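Local coordinates for protein similar to N-acetyltransferase (Staphylococcus aureus subsp. aureus, PDB 4MBU) that probably transfers an acetyl group from acetyl-coenzyme A to an acceptor substrate, as a member of the Gcn5-related N-acetyltransferase family, at residues A[71-76]-A[80-85]. Residues are numbered along the deposited sequence; the frame is centred on the assembly and turned at random.
Sequences GSFRPW and QYTIEH
Phe-73 lays its CB and one ortho corner of its ring along the methyl of Thr-82, CB standing 3.7 Å from Thr-82 CG2. The two side chains run side by side in the same direction, and the methyl approaches the ring obliquely. With CG anti to the backbone N (chi1 166°), the ring also reaches the carboxylate of Glu-84, whose OE1 meets the ring edge close to its plane, 3.4 Å from Phe-73 CD1. This approach is probably favourable, since the C-H rim of the ring carries partial positive charge; ring and carboxylate planes are 54° apart. The backbones form an antiparallel hydrogen-bonded pair at Gly-71 and Glu-84: Gly-71 N donates to Glu-84 O at 3.0 Å, and Glu-84 N returns a bond to Gly-71 O at 2.9 Å. Toward the turn, a water accepts from Phe-73 N at 2.6 Å and donates to Thr-82 O, joining the two backbones; a second water donates to both Ser-72 O and Glu-84 OE1. Thr-82, Glu-84 and the loop residue Phe-73 also face the second subunit, where Glu-84 OE2 forms a salt bridge with Arg-74 and Thr-82 OG1 is hydrogen-bonded to Val-147 O. The contact thus marks the loop end of an antiparallel beta hairpin, where strands 63-72 and 82-89 part within the mixed sheet of the GNAT fold.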
loop_
_atom_site.group_PDB
_atom_site.type_symbol
_atom_site.label_atom_id
_atom_site.label_comp_id
_atom_site.label_asym_id
_atom_site.label_seq_id
_atom_site.Cartn_x
_atom_site.Cartn_y
_atom_site.Cartn_z
ATOM N N GLY A 71 0.092 22.899 -6.701
ATOM C CA GLY A 71 -1.062 23.779 -6.682
ATOM C C GLY A 71 -2.112 23.243 -5.733
ATOM O O GLY A 71 -1.794 22.477 -4.824
ATOM N N SER A 72 -3.364 23.624 -5.956
ATOM C CA SER A 72 -4.447 23.281 -5.036
ATOM C C SER A 72 -4.721 21.779 -5.035
ATOM O O SER A 72 -4.633 21.137 -6.077
ATOM C CB SER A 72 -5.715 24.051 -5.421
ATOM O OG SER A 72 -6.873 23.458 -4.870
ATOM N N PHE A 73 -5.037 21.219 -3.868
ATOM C CA PHE A 73 -5.406 19.807 -3.793
ATOM C C PHE A 73 -6.919 19.629 -3.976
ATOM O O PHE A 73 -7.360 18.903 -4.870
ATOM C CB PHE A 73 -4.929 19.177 -2.482
ATOM C CG PHE A 73 -5.562 17.842 -2.191
ATOM C CD1 PHE A 73 -5.452 16.790 -3.097
ATOM C CD2 PHE A 73 -6.266 17.640 -1.016
ATOM C CE1 PHE A 73 -6.050 15.561 -2.833
ATOM C CE2 PHE A 73 -6.855 16.419 -0.737
ATOM C CZ PHE A 73 -6.749 15.376 -1.650
ATOM N N ARG A 74 -7.712 20.285 -3.125
ATOM C CA ARG A 74 -9.166 20.314 -3.297
ATOM C C ARG A 74 -9.623 21.755 -3.178
ATOM O O ARG A 74 -9.060 22.515 -2.391
ATOM C CB ARG A 74 -9.877 19.424 -2.267
ATOM C CG ARG A 74 -9.958 17.959 -2.696
ATOM C CD ARG A 74 -10.203 16.997 -1.532
ATOM N NE ARG A 74 -11.585 17.001 -1.044
ATOM C CZ ARG A 74 -12.596 16.375 -1.642
ATOM N NH1 ARG A 74 -12.394 15.716 -2.779
ATOM N NH2 ARG A 74 -13.814 16.426 -1.115
ATOM N N PRO A 75 -10.634 22.143 -3.975
ATOM C CA PRO A 75 -11.046 23.551 -4.072
ATOM C C PRO A 75 -12.053 23.947 -2.997
ATOM O O PRO A 75 -13.258 23.991 -3.259
ATOM C CB PRO A 75 -11.706 23.630 -5.457
ATOM C CG PRO A 75 -12.277 22.251 -5.669
ATOM C CD PRO A 75 -11.374 21.279 -4.920
ATOM N N TRP A 76 -11.551 24.227 -1.800
ATOM C CA TRP A 76 -12.354 24.768 -0.708
ATOM C C TRP A 76 -11.339 25.480 0.176
ATOM O O TRP A 76 -10.246 24.960 0.377
ATOM C CB TRP A 76 -13.065 23.657 0.087
ATOM C CG TRP A 76 -14.326 23.101 -0.541
ATOM C CD1 TRP A 76 -15.597 23.601 -0.417
ATOM C CD2 TRP A 76 -14.439 21.928 -1.365
ATOM N NE1 TRP A 76 -16.484 22.816 -1.120
ATOM C CE2 TRP A 76 -15.800 21.787 -1.711
ATOM C CE3 TRP A 76 -13.520 20.989 -1.850
ATOM C CZ2 TRP A 76 -16.264 20.743 -2.524
ATOM C CZ3 TRP A 76 -13.985 19.951 -2.658
ATOM C CH2 TRP A 76 -15.344 19.839 -2.984
ATOM N N GLN A 80 -6.376 25.253 2.454
ATOM C CA GLN A 80 -5.360 26.216 2.016
ATOM C C GLN A 80 -3.929 25.834 2.393
ATOM O O GLN A 80 -2.992 26.231 1.713
ATOM C CB GLN A 80 -5.674 27.630 2.502
ATOM C CG GLN A 80 -5.597 27.805 4.000
ATOM C CD GLN A 80 -6.053 29.186 4.435
ATOM O OE1 GLN A 80 -6.831 29.335 5.386
ATOM N NE2 GLN A 80 -5.561 30.210 3.743
ATOM N N TYR A 81 -3.744 25.066 3.457
ATOM C CA TYR A 81 -2.378 24.659 3.786
ATOM C C TYR A 81 -1.950 23.353 3.104
ATOM O O TYR A 81 -0.856 22.833 3.355
ATOM C CB TYR A 81 -2.171 24.608 5.297
ATOM C CG TYR A 81 -2.465 25.922 5.959
ATOM C CD1 TYR A 81 -1.654 27.025 5.742
ATOM C CD2 TYR A 81 -3.562 26.068 6.797
ATOM C CE1 TYR A 81 -1.927 28.239 6.347
ATOM C CE2 TYR A 81 -3.841 27.273 7.408
ATOM C CZ TYR A 81 -3.020 28.355 7.180
ATOM O OH TYR A 81 -3.293 29.561 7.789
ATOM N N THR A 82 -2.802 22.847 2.216
ATOM C CA THR A 82 -2.528 21.588 1.513
ATOM C C THR A 82 -2.302 21.881 0.040
ATOM O O THR A 82 -3.092 22.604 -0.585
ATOM C CB THR A 82 -3.717 20.623 1.623
ATOM O OG1 THR A 82 -3.979 20.359 3.004
ATOM C CG2 THR A 82 -3.435 19.311 0.904
ATOM N N ILE A 83 -1.223 21.326 -0.514
ATOM C CA ILE A 83 -0.958 21.429 -1.945
ATOM C C ILE A 83 -0.752 20.041 -2.535
ATOM O O ILE A 83 -0.343 19.122 -1.837
ATOM C CB ILE A 83 0.306 22.288 -2.229
ATOM C CG1 ILE A 83 1.370 21.996 -1.178
ATOM C CG2 ILE A 83 -0.036 23.790 -2.233
ATOM C CD1 ILE A 83 2.730 22.585 -1.498
ATOM N N GLU A 84 -1.036 19.885 -3.821
ATOM C CA GLU A 84 -0.734 18.643 -4.512
ATOM C C GLU A 84 0.293 18.947 -5.578
ATOM O O GLU A 84 0.180 19.959 -6.295
ATOM C CB GLU A 84 -1.987 18.056 -5.159
ATOM C CG GLU A 84 -1.688 16.858 -6.069
ATOM C CD GLU A 84 -2.948 16.170 -6.571
ATOM O OE1 GLU A 84 -4.060 16.561 -6.138
ATOM O OE2 GLU A 84 -2.833 15.226 -7.391
ATOM N N HIS A 85 1.299 18.086 -5.687
ATOM C CA HIS A 85 2.335 18.310 -6.697
ATOM C C HIS A 85 2.302 17.281 -7.809
ATOM O O HIS A 85 1.695 16.216 -7.679
ATOM C CB HIS A 85 3.725 18.293 -6.071
ATOM C CG HIS A 85 4.144 16.942 -5.597
ATOM N ND1 HIS A 85 3.683 16.389 -4.424
ATOM C CD2 HIS A 85 4.981 16.028 -6.143
ATOM C CE1 HIS A 85 4.220 15.191 -4.264
ATOM N NE2 HIS A 85 5.013 14.953 -5.291
HETATM O O HOH W 1 -5.054 18.594 -7.664
HETATM O O HOH W 2 -5.628 22.341 -1.542
#